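Glyoxalase/bleomycin resistance protein/dioxygenase (Nocardioides sp., PDB 4MYM) is of uncharacterised function but belongs to the glyoxalase/bleomycin resistance/dioxygenase superfamily, whose paired βαβββ modules commonly build metal or ligand sites. Local coordinates at residues His39-Glu42 / Ala43-Phe47; Leu56-Met60 / Pro61-Asp65; Tyr132-Asn135 / Ala136-Tyr140. All blocks are in the same frame, centred on the assembly; numbering follows the deposited sequence.

Contact 1. Residues His39-Glu42 / Ala43-Phe47; sequences HDLE and ASVEF
A chi1 of -176° places Asp40 CG trans to the main-chain nitrogen and beside its own carbonyl carbon, swinging the carboxylate back over the start of helix 41-51, where it meets Ala43. Leu41 adopts a similar first torsion, which lays its isobutyl end along the helix flank, where CD1 meets Val45.

The carboxylate makes the N-cap: Asp40 OD1 accepts from Ala43 N at 3.2 Å, with an N-H...O angle of 163°. The amide reaches this oxygen from above the carboxylate plane, 62° out of it. The Ala43 methyl packs against the carboxylate, CB 3.6 Å from Asp40 CG. One turn of i to i+4 bonds follows at once. Ser44 N gives to Asp40 O at 3.1 Å, and Val45 N to Leu41 O at 2.8 Å.

Asp40 O has a second donor in a water that also bonds Ser44 OG, at 2.7 Å from that hydroxyl. The same hydroxyl is hydrogen-bonded to Thr38 OG1, whose oxygen is bonded to Asp40 N as well. On the apolar side, the Leu41 and Val45 side chains cross at a slant, Leu41 CD1 lying 4.0 Å from Val45 CG2; both also pack on Leu75 of strand 72-77 and on Arg59.

Glu42, bent at chi2, turns its carboxylate to a salt bridge with Arg59 of strand 56-60.

Chemically, Asp40 accepts twice from the first turn, through OD1 from Ala43 N and through O from Ser44 N, and its O also takes a water proton. The carboxylates of Asp40 and Glu42 lie near the positive end of the helix dipole, which would probably favour their ionised forms, while Leu41 and Val45 give the helix an apolar face that packs on the sheet.

Contact 2. Residues Leu56-Met60 / Pro61-Asp65; sequences LSSRM and PGFAD
Asp65 reaches across to Ser58, its antiparallel hydrogen-bonded partner in the hairpin of strands 56-60 and 63-66. From CB, its chi1 of 67° holds CG between the backbone N and the carbonyl carbon, and CG comes 3.2 Å from Ser58 OG. OD1 then accepts from Ser58 OG at 2.5 Å, a very short bond entering 47° out of the carboxylate plane. The other oxygen, OD2, leaves the hairpin for a salt bridge with Lys159 of the second subunit.

The backbone of Asp65 faces two residues at once: its O takes Ser57 N at 2.8 Å and, weakly, Ser58 N at 3.4 Å. This is a classic beta bulge. Toward the turn, Met60 N gives to Phe63 O at 3.0 Å, and Phe63 N returns a bond to Met60 O, closing a type II turn in which Gly62 holds positive phi (56°). A water links Phe63 O to Arg59 NH1, which is also salt-bridged to Glu42.

On the face carrying Ser58, Met60 (a selenomethionine), Phe63 and Asp65, the phenyl edge meets Ser58 OG at CE2, 3.9 Å away. Ala64, on the face of Arg59, meets Leu56 CD2 at 3.7 Å from its CB.

The chemistry implies that the carboxylate of Asp65, shared between a hydroxyl of its own hairpin and a lysine of the partner chain, couples the bulged strand pair to the dimer interface.

Contact 3. Residues Tyr132-Asn135 / Ala136-Tyr140; sequences YPWN and ARCIY
Aromatic contacts dominate the turn that brings Tyr132 and Trp134 back over strand 136-142. Tyr132 and Tyr140 form a T-shaped pair: the edge of the Tyr140 ring points at the face of Tyr132, with planes at 88° and centroids 5.7 Å apart. The closest carbons are Tyr132 CZ and Tyr140 CE2, at 3.9 Å. From the opposite direction the indole of Trp134 meets the phenol end of Tyr140, whose OH lies at the indole rim, 3.3 Å from Trp134 CZ2, and also makes a weak hydrogen bond to Glu150. Tyr132 CB covers one indole face, offset toward the rim. Trp76 of the second subunit makes an edge-to-face pair with Trp134. A buffer molecule, probably from the crystallisation liquor, lies by the indole and may mark a pocket.

Sulfur contacts come next. Cys138 CB touches Tyr132 CE2 at 3.7 Å, and its SG approaches the Tyr132 ring obliquely. The same sulfur stands at the edge of the indole's five-membered ring and accepts a weak, long hydrogen bond from Trp134 NE1, at 3.7 Å. A chi1 of 46° brings Trp134 there, tucking CG between the backbone N and the carbonyl carbon.

Polar bonds tie the base of the turn. Tyr132 N gives to Ala136 O at 2.8 Å, nearly straight at 162°, while Asn135 N bonds back to Tyr132 O and Asn135 takes positive phi. Farther along, a water lies in the plane of the Tyr132 ring, accepting from Tyr132 OH at 2.7 Å and donating to Cys138 O.

The turn is the connection of a beta hairpin, joining strand 130-132, outermost of its sheet within this chain, to strand 136-142. Cys138 and Ala136 pack on Phe152 and Trp154 of the next strand, 147-154, while Ile139 and Arg137 meet helix 108-120.

How the contacts relate
The three contacts follow one another along the chain without overlap. Contacts 1 and 2 are neighbours, centres about 11 Å apart: helix 41-51 leads into strand 56-60, and Val45 CG2 packs 3.9 Å from Ala64 CB, so helix and hairpin form one unit in the N-terminal half. Contact 3 belongs to the other four-stranded sheet, its centre about 29 Å from that of contact 1 and 34 Å from that of contact 2. Both sheets have the strand order 1-4-3-2, consistent with the repeated βαβββ modules of this superfamily. Contacts 2 and 3, on opposite sides of the chain's centre, each touch the second subunit, tying both modules into the dimer.

Contact 1. Residues His39-Glu42 / Ala43-Phe47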
ATOM      1  N   HIS A  39      -0.866 -13.799  -8.322  1.00 26.78           N
ATOM      2  CA  HIS A  39      -0.549 -15.082  -8.959  1.00 29.21           C
ATOM      3  C   HIS A  39      -1.565 -15.443 -10.042  1.00 30.31           C
ATOM      4  O   HIS A  39      -1.488 -16.509 -10.652  1.00 30.38           O
ATOM      5  CB  HIS A  39      -0.483 -16.185  -7.903  1.00 30.74           C
ATOM      6  CG  HIS A  39       0.463 -15.873  -6.795  1.00 33.09           C
ATOM      7  ND1 HIS A  39       1.830 -15.967  -6.937  1.00 35.08           N
ATOM      8  CD2 HIS A  39       0.246 -15.415  -5.542  1.00 34.03           C
ATOM      9  CE1 HIS A  39       2.412 -15.607  -5.809  1.00 34.52           C
ATOM     10  NE2 HIS A  39       1.474 -15.252  -4.951  1.00 35.02           N
ATOM     11  N   ASP A  40      -2.511 -14.543 -10.280  1.00 29.44           N
ATOM     12  CA  ASP A  40      -3.528 -14.730 -11.304  1.00 29.36           C
ATOM     13  C   ASP A  40      -4.047 -13.349 -11.617  1.00 27.46           C
ATOM     14  O   ASP A  40      -5.026 -12.883 -11.025  1.00 25.44           O
ATOM     15  CB  ASP A  40      -4.643 -15.658 -10.809  1.00 29.37           C
ATOM     16  CG  ASP A  40      -5.692 -15.967 -11.890  1.00 31.51           C
ATOM     17  OD1 ASP A  40      -5.821 -15.226 -12.903  1.00 32.92           O
ATOM     18  OD2 ASP A  40      -6.409 -16.962 -11.699  1.00 32.14           O
ATOM     19  N   LEU A  41      -3.354 -12.684 -12.538  1.00 28.29           N
ATOM     20  CA  LEU A  41      -3.624 -11.284 -12.840  1.00 27.51           C
ATOM     21  C   LEU A  41      -5.081 -11.072 -13.259  1.00 28.29           C
ATOM     22  O   LEU A  41      -5.741 -10.170 -12.756  1.00 27.28           O
ATOM     23  CB  LEU A  41      -2.668 -10.776 -13.924  1.00 27.87           C
ATOM     24  CG  LEU A  41      -2.914  -9.358 -14.438  1.00 28.22           C
ATOM     25  CD1 LEU A  41      -2.642  -8.336 -13.340  1.00 28.95           C
ATOM     26  CD2 LEU A  41      -2.053  -9.079 -15.662  1.00 29.62           C
ATOM     27  N   GLU A  42      -5.593 -11.898 -14.170  1.00 28.68           N
ATOM     28  CA  GLU A  42      -6.940 -11.656 -14.702  1.00 29.90           C
ATOM     29  C   GLU A  42      -8.033 -11.792 -13.647  1.00 27.86           C
ATOM     30  O   GLU A  42      -8.986 -11.027 -13.657  1.00 27.54           O
ATOM     31  CB  GLU A  42      -7.231 -12.524 -15.939  1.00 32.49           C
ATOM     32  CG  GLU A  42      -6.350 -12.189 -17.139  1.00 34.79           C
ATOM     33  CD  GLU A  42      -6.200 -10.695 -17.380  1.00 37.02           C
ATOM     34  OE1 GLU A  42      -7.226  -9.982 -17.380  1.00 39.45           O
ATOM     35  OE2 GLU A  42      -5.054 -10.226 -17.559  1.00 40.52           O
ATOM     36  N   ALA A  43      -7.881 -12.735 -12.725  1.00 27.88           N
ATOM     37  CA  ALA A  43      -8.833 -12.881 -11.621  1.00 26.70           C
ATOM     38  C   ALA A  43      -8.745 -11.682 -10.664  1.00 26.09           C
ATOM     39  O   ALA A  43      -9.767 -11.188 -10.178  1.00 23.87           O
ATOM     40  CB  ALA A  43      -8.595 -14.189 -10.877  1.00 26.53           C
ATOM     41  N   SER A  44      -7.526 -11.212 -10.405  1.00 24.03           N
ATOM     42  CA  SER A  44      -7.328 -10.003  -9.614  1.00 24.10           C
ATOM     43  C   SER A  44      -7.954  -8.795 -10.295  1.00 22.99           C
ATOM     44  O   SER A  44      -8.699  -8.071  -9.671  1.00 22.69           O
ATOM     45  CB  SER A  44      -5.835  -9.755  -9.343  1.00 25.21           C
ATOM     46  OG  SER A  44      -5.342 -10.672  -8.384  1.00 26.72           O
ATOM     47  N   VAL A  45      -7.681  -8.593 -11.580  1.00 23.35           N
ATOM     48  CA  VAL A  45      -8.278  -7.471 -12.308  1.00 24.80           C
ATOM     49  C   VAL A  45      -9.817  -7.520 -12.190  1.00 24.82           C
ATOM     50  O   VAL A  45     -10.449  -6.507 -11.932  1.00 24.39           O
ATOM     51  CB  VAL A  45      -7.836  -7.446 -13.798  1.00 25.48           C
ATOM     52  CG1 VAL A  45      -8.706  -6.511 -14.634  1.00 25.88           C
ATOM     53  CG2 VAL A  45      -6.367  -7.058 -13.914  1.00 26.02           C
ATOM     54  N   GLU A  46     -10.396  -8.701 -12.349  1.00 25.69           N
ATOM     55  CA  GLU A  46     -11.848  -8.879 -12.223  1.00 27.44           C
ATOM     56  C   GLU A  46     -12.377  -8.428 -10.847  1.00 25.04           C
ATOM     57  O   GLU A  46     -13.397  -7.733 -10.758  1.00 25.24           O
ATOM     58  CB  GLU A  46     -12.203 -10.349 -12.490  1.00 30.71           C
ATOM     59  CG  GLU A  46     -13.678 -10.711 -12.355  1.00 34.76           C
ATOM     60  CD  GLU A  46     -14.569 -10.060 -13.407  1.00 40.67           C
ATOM     61  OE1 GLU A  46     -14.050  -9.484 -14.402  1.00 43.36           O
ATOM     62  OE2 GLU A  46     -15.811 -10.130 -13.234  1.00 46.10           O
ATOM     63  N   PHE A  47     -11.665  -8.794  -9.786  1.00 22.88           N
ATOM     64  CA  PHE A  47     -12.052  -8.418  -8.418  1.00 21.51           C
ATOM     65  C   PHE A  47     -12.067  -6.897  -8.207  1.00 21.09           C
ATOM     66  O   PHE A  47     -13.076  -6.330  -7.786  1.00 20.10           O
ATOM     67  CB  PHE A  47     -11.112  -9.101  -7.405  1.00 21.11           C
ATOM     68  CG  PHE A  47     -11.408  -8.769  -5.962  1.00 21.52           C
ATOM     69  CD1 PHE A  47     -10.871  -7.643  -5.368  1.00 21.10           C
ATOM     70  CD2 PHE A  47     -12.218  -9.605  -5.189  1.00 22.53           C
ATOM     71  CE1 PHE A  47     -11.141  -7.330  -4.044  1.00 21.81           C
ATOM     72  CE2 PHE A  47     -12.490  -9.303  -3.862  1.00 21.87           C
ATOM     73  CZ  PHE A  47     -11.945  -8.163  -3.285  1.00 22.53           C
TER
HETATM   74  O   HOH W   1      -5.633 -13.343  -8.259  1.00 29.63           O

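Contact 2. Residues Leu56-Met60 / Pro61-Asp65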
ATOM      1  N   LEU A  56      -9.336   0.248 -15.143  1.00 25.20           N
ATOM      2  CA  LEU A  56      -8.039  -0.025 -15.768  1.00 26.27           C
ATOM      3  C   LEU A  56      -7.472   1.214 -16.448  1.00 27.38           C
ATOM      4  O   LEU A  56      -8.187   1.948 -17.139  1.00 25.84           O
ATOM      5  CB  LEU A  56      -8.147  -1.157 -16.792  1.00 27.42           C
ATOM      6  CG  LEU A  56      -8.128  -2.570 -16.224  1.00 28.33           C
ATOM      7  CD1 LEU A  56      -8.616  -3.564 -17.271  1.00 28.83           C
ATOM      8  CD2 LEU A  56      -6.735  -2.943 -15.717  1.00 28.19           C
ATOM      9  N   SER A  57      -6.183   1.436 -16.226  1.00 26.48           N
ATOM     10  CA  SER A  57      -5.473   2.599 -16.734  1.00 27.63           C
ATOM     11  C   SER A  57      -4.385   2.166 -17.717  1.00 27.77           C
ATOM     12  O   SER A  57      -4.213   2.783 -18.773  1.00 27.66           O
ATOM     13  CB  SER A  57      -4.862   3.372 -15.565  1.00 28.52           C
ATOM     14  OG  SER A  57      -4.249   4.573 -16.003  1.00 30.53           O
ATOM     15  N   SER A  58      -3.659   1.100 -17.372  1.00 26.85           N
ATOM     16  CA  SER A  58      -2.583   0.608 -18.222  1.00 26.56           C
ATOM     17  C   SER A  58      -2.351  -0.876 -18.027  1.00 26.29           C
ATOM     18  O   SER A  58      -2.745  -1.459 -17.010  1.00 25.19           O
ATOM     19  CB  SER A  58      -1.287   1.384 -17.970  1.00 27.15           C
ATOM     20  OG  SER A  58      -0.635   0.958 -16.790  1.00 26.38           O
ATOM     21  N   ARG A  59      -1.722  -1.477 -19.032  1.00 26.98           N
ATOM     22  CA  ARG A  59      -1.343  -2.881 -19.012  1.00 27.63           C
ATOM     23  C   ARG A  59       0.044  -3.107 -19.594  1.00 27.77           C
ATOM     24  O   ARG A  59       0.397  -2.501 -20.592  1.00 27.12           O
ATOM     25  CB  ARG A  59      -2.318  -3.681 -19.853  1.00 29.13           C
ATOM     26  CG  ARG A  59      -3.581  -4.106 -19.137  1.00 29.66           C
ATOM     27  CD  ARG A  59      -4.292  -5.120 -20.006  1.00 30.29           C
ATOM     28  NE  ARG A  59      -5.579  -5.528 -19.471  1.00 30.53           N
ATOM     29  CZ  ARG A  59      -5.785  -6.560 -18.662  1.00 30.63           C
ATOM     30  NH1 ARG A  59      -4.779  -7.312 -18.209  1.00 32.04           N
ATOM     31  NH2 ARG A  59      -7.019  -6.814 -18.275  1.00 31.66           N
HETATM   32  N   MSE A  60       0.817  -3.987 -18.971  1.00 27.44           N
HETATM   33  CA  MSE A  60       2.088  -4.436 -19.528  1.00 28.82           C
HETATM   34  C   MSE A  60       2.135  -5.905 -19.252  1.00 27.99           C
HETATM   35  O   MSE A  60       1.260  -6.432 -18.549  1.00 27.18           O
HETATM   36  CB  MSE A  60       3.250  -3.675 -18.888  1.00 30.29           C
HETATM   37  CG  MSE A  60       3.288  -2.205 -19.290  1.00 32.82           C
HETATM   38 SE   MSE A  60       3.688  -2.022 -21.225  1.00 39.17          SE
HETATM   39  CE  MSE A  60       5.629  -2.365 -21.084  1.00 35.99           C
ATOM     40  N   PRO A  61       3.137  -6.610 -19.807  1.00 27.81           N
ATOM     41  CA  PRO A  61       3.174  -8.034 -19.501  1.00 27.43           C
ATOM     42  C   PRO A  61       3.133  -8.287 -17.994  1.00 26.64           C
ATOM     43  O   PRO A  61       3.919  -7.692 -17.227  1.00 25.70           O
ATOM     44  CB  PRO A  61       4.497  -8.492 -20.129  1.00 28.46           C
ATOM     45  CG  PRO A  61       4.669  -7.567 -21.287  1.00 28.05           C
ATOM     46  CD  PRO A  61       4.145  -6.240 -20.819  1.00 27.87           C
ATOM     47  N   GLY A  62       2.190  -9.142 -17.595  1.00 25.38           N
ATOM     48  CA  GLY A  62       1.925  -9.493 -16.202  1.00 25.12           C
ATOM     49  C   GLY A  62       1.625  -8.320 -15.287  1.00 24.32           C
ATOM     50  O   GLY A  62       1.807  -8.410 -14.080  1.00 23.62           O
ATOM     51  N   PHE A  63       1.123  -7.230 -15.854  1.00 23.78           N
ATOM     52  CA  PHE A  63       0.900  -6.019 -15.090  1.00 23.24           C
ATOM     53  C   PHE A  63      -0.366  -5.301 -15.530  1.00 23.06           C
ATOM     54  O   PHE A  63      -0.673  -5.211 -16.719  1.00 23.24           O
ATOM     55  CB  PHE A  63       2.100  -5.069 -15.227  1.00 23.68           C
ATOM     56  CG  PHE A  63       1.944  -3.783 -14.466  1.00 21.07           C
ATOM     57  CD1 PHE A  63       2.311  -3.705 -13.129  1.00 21.40           C
ATOM     58  CD2 PHE A  63       1.421  -2.659 -15.082  1.00 21.14           C
ATOM     59  CE1 PHE A  63       2.159  -2.517 -12.421  1.00 21.48           C
ATOM     60  CE2 PHE A  63       1.268  -1.472 -14.386  1.00 21.10           C
ATOM     61  CZ  PHE A  63       1.632  -1.399 -13.052  1.00 21.03           C
ATOM     62  N   ALA A  64      -1.089  -4.785 -14.547  1.00 21.75           N
ATOM     63  CA  ALA A  64      -2.179  -3.854 -14.787  1.00 21.89           C
ATOM     64  C   ALA A  64      -2.228  -2.872 -13.628  1.00 21.95           C
ATOM     65  O   ALA A  64      -1.888  -3.222 -12.499  1.00 22.61           O
ATOM     66  CB  ALA A  64      -3.498  -4.596 -14.923  1.00 21.74           C
ATOM     67  N   ASP A  65      -2.601  -1.627 -13.916  1.00 22.80           N
ATOM     68  CA  ASP A  65      -2.913  -0.679 -12.866  1.00 22.19           C
ATOM     69  C   ASP A  65      -4.155   0.126 -13.189  1.00 20.93           C
ATOM     70  O   ASP A  65      -4.689   0.073 -14.308  1.00 20.15           O
ATOM     71  CB  ASP A  65      -1.720   0.211 -12.529  1.00 23.55           C
ATOM     72  CG  ASP A  65      -1.338   1.156 -13.642  1.00 24.89           C
ATOM     73  OD1 ASP A  65      -2.002   1.215 -14.700  1.00 26.53           O
ATOM     74  OD2 ASP A  65      -0.340   1.864 -13.428  1.00 26.72           O
TER
HETATM   75  O   HOH W   2      -1.820  -6.943 -18.528  1.00 30.74           O

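Contact 3. Residues Tyr132-Asn135 / Ala136-Tyr140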
ATOM      1  N   TYR A 132     -14.442  -0.959  17.549  1.00 22.85           N
ATOM      2  CA  TYR A 132     -13.208  -1.542  18.031  1.00 22.36           C
ATOM      3  C   TYR A 132     -12.590  -0.687  19.123  1.00 23.26           C
ATOM      4  O   TYR A 132     -12.910   0.496  19.245  1.00 23.86           O
ATOM      5  CB  TYR A 132     -12.238  -1.754  16.859  1.00 21.45           C
ATOM      6  CG  TYR A 132     -12.704  -2.894  15.988  1.00 20.68           C
ATOM      7  CD1 TYR A 132     -12.256  -4.194  16.219  1.00 19.89           C
ATOM      8  CD2 TYR A 132     -13.664  -2.690  15.006  1.00 19.20           C
ATOM      9  CE1 TYR A 132     -12.709  -5.245  15.458  1.00 19.57           C
ATOM     10  CE2 TYR A 132     -14.123  -3.738  14.235  1.00 19.25           C
ATOM     11  CZ  TYR A 132     -13.639  -5.012  14.469  1.00 18.40           C
ATOM     12  OH  TYR A 132     -14.100  -6.038  13.714  1.00 18.02           O
ATOM     13  N   PRO A 133     -11.679  -1.279  19.915  1.00 24.38           N
ATOM     14  CA  PRO A 133     -11.134  -0.570  21.081  1.00 25.38           C
ATOM     15  C   PRO A 133     -10.257   0.632  20.754  1.00 25.86           C
ATOM     16  O   PRO A 133      -9.886   1.377  21.664  1.00 25.30           O
ATOM     17  CB  PRO A 133     -10.315  -1.647  21.799  1.00 25.73           C
ATOM     18  CG  PRO A 133     -10.076  -2.708  20.784  1.00 25.88           C
ATOM     19  CD  PRO A 133     -11.268  -2.694  19.894  1.00 24.52           C
ATOM     20  N   TRP A 134      -9.926   0.817  19.476  1.00 24.46           N
ATOM     21  CA  TRP A 134      -9.173   2.000  19.043  1.00 23.21           C
ATOM     22  C   TRP A 134     -10.077   3.140  18.546  1.00 23.41           C
ATOM     23  O   TRP A 134      -9.623   4.020  17.816  1.00 22.35           O
ATOM     24  CB  TRP A 134      -8.153   1.623  17.970  1.00 22.18           C
ATOM     25  CG  TRP A 134      -8.679   0.748  16.898  1.00 21.14           C
ATOM     26  CD1 TRP A 134      -9.316   1.136  15.768  1.00 20.83           C
ATOM     27  CD2 TRP A 134      -8.581  -0.676  16.840  1.00 20.37           C
ATOM     28  NE1 TRP A 134      -9.637   0.039  15.001  1.00 21.03           N
ATOM     29  CE2 TRP A 134      -9.193  -1.088  15.641  1.00 19.98           C
ATOM     30  CE3 TRP A 134      -8.046  -1.647  17.694  1.00 20.33           C
ATOM     31  CZ2 TRP A 134      -9.282  -2.418  15.273  1.00 19.80           C
ATOM     32  CZ3 TRP A 134      -8.135  -2.974  17.324  1.00 19.13           C
ATOM     33  CH2 TRP A 134      -8.745  -3.349  16.124  1.00 19.51           C
ATOM     34  N   ASN A 135     -11.349   3.112  18.944  1.00 24.34           N
ATOM     35  CA  ASN A 135     -12.296   4.216  18.719  1.00 23.97           C
ATOM     36  C   ASN A 135     -12.720   4.408  17.256  1.00 23.43           C
ATOM     37  O   ASN A 135     -12.994   5.541  16.801  1.00 22.19           O
ATOM     38  CB  ASN A 135     -11.756   5.532  19.319  1.00 25.43           C
ATOM     39  CG  ASN A 135     -12.872   6.490  19.704  1.00 26.63           C
ATOM     40  OD1 ASN A 135     -12.874   7.684  19.347  1.00 28.39           O
ATOM     41  ND2 ASN A 135     -13.848   5.960  20.397  1.00 25.26           N
ATOM     42  N   ALA A 136     -12.820   3.283  16.547  1.00 21.83           N
ATOM     43  CA  ALA A 136     -13.294   3.255  15.168  1.00 20.55           C
ATOM     44  C   ALA A 136     -14.306   2.154  14.959  1.00 20.30           C
ATOM     45  O   ALA A 136     -14.257   1.111  15.626  1.00 20.81           O
ATOM     46  CB  ALA A 136     -12.124   3.076  14.203  1.00 20.51           C
ATOM     47  N   ARG A 137     -15.223   2.389  14.015  1.00 20.02           N
ATOM     48  CA  ARG A 137     -16.120   1.381  13.526  1.00 19.85           C
ATOM     49  C   ARG A 137     -15.523   0.877  12.212  1.00 19.82           C
ATOM     50  O   ARG A 137     -15.266   1.677  11.302  1.00 19.11           O
ATOM     51  CB  ARG A 137     -17.524   1.959  13.324  1.00 20.75           C
ATOM     52  CG  ARG A 137     -18.537   0.969  12.785  1.00 20.99           C
ATOM     53  CD  ARG A 137     -19.965   1.463  12.998  1.00 21.35           C
ATOM     54  NE  ARG A 137     -20.966   0.436  12.754  1.00 21.27           N
ATOM     55  CZ  ARG A 137     -21.403  -0.447  13.657  1.00 22.34           C
ATOM     56  NH1 ARG A 137     -20.917  -0.472  14.886  1.00 22.70           N
ATOM     57  NH2 ARG A 137     -22.342  -1.329  13.318  1.00 22.19           N
ATOM     58  N   CYS A 138     -15.274  -0.433  12.141  1.00 18.98           N
ATOM     59  CA  CYS A 138     -14.500  -1.037  11.050  1.00 19.17           C
ATOM     60  C   CYS A 138     -15.127  -2.258  10.436  1.00 18.94           C
ATOM     61  O   CYS A 138     -15.880  -2.997  11.095  1.00 18.64           O
ATOM     62  CB  CYS A 138     -13.115  -1.457  11.546  1.00 19.38           C
ATOM     63  SG  CYS A 138     -12.229  -0.169  12.411  1.00 19.73           S
ATOM     64  N   ILE A 139     -14.786  -2.479   9.167  1.00 18.38           N
ATOM     65  CA  ILE A 139     -15.063  -3.734   8.495  1.00 17.77           C
ATOM     66  C   ILE A 139     -13.793  -4.184   7.768  1.00 17.36           C
ATOM     67  O   ILE A 139     -12.990  -3.355   7.312  1.00 16.46           O
ATOM     68  CB  ILE A 139     -16.253  -3.637   7.522  1.00 17.41           C
ATOM     69  CG1 ILE A 139     -16.070  -2.480   6.529  1.00 17.02           C
ATOM     70  CG2 ILE A 139     -17.546  -3.471   8.332  1.00 18.13           C
ATOM     71  CD1 ILE A 139     -17.242  -2.276   5.591  1.00 16.93           C
ATOM     72  N   TYR A 140     -13.607  -5.498   7.699  1.00 16.00           N
ATOM     73  CA  TYR A 140     -12.405  -6.097   7.095  1.00 15.47           C
ATOM     74  C   TYR A 140     -12.796  -7.175   6.073  1.00 15.93           C
ATOM     75  O   TYR A 140     -13.740  -7.931   6.310  1.00 14.94           O
ATOM     76  CB  TYR A 140     -11.537  -6.696   8.197  1.00 15.71           C
ATOM     77  CG  TYR A 140     -11.070  -5.693   9.215  1.00 15.92           C
ATOM     78  CD1 TYR A 140      -9.949  -4.913   8.981  1.00 15.98           C
ATOM     79  CD2 TYR A 140     -11.749  -5.518  10.416  1.00 16.23           C
ATOM     80  CE1 TYR A 140      -9.516  -3.988   9.910  1.00 16.50           C
ATOM     81  CE2 TYR A 140     -11.324  -4.602  11.352  1.00 16.51           C
ATOM     82  CZ  TYR A 140     -10.218  -3.830  11.089  1.00 17.03           C
ATOM     83  OH  TYR A 140      -9.813  -2.912  12.003  1.00 17.94           O
TER
HETATM   84  O   HOH W   3     -15.950  -5.555  11.803  1.00 21.07           O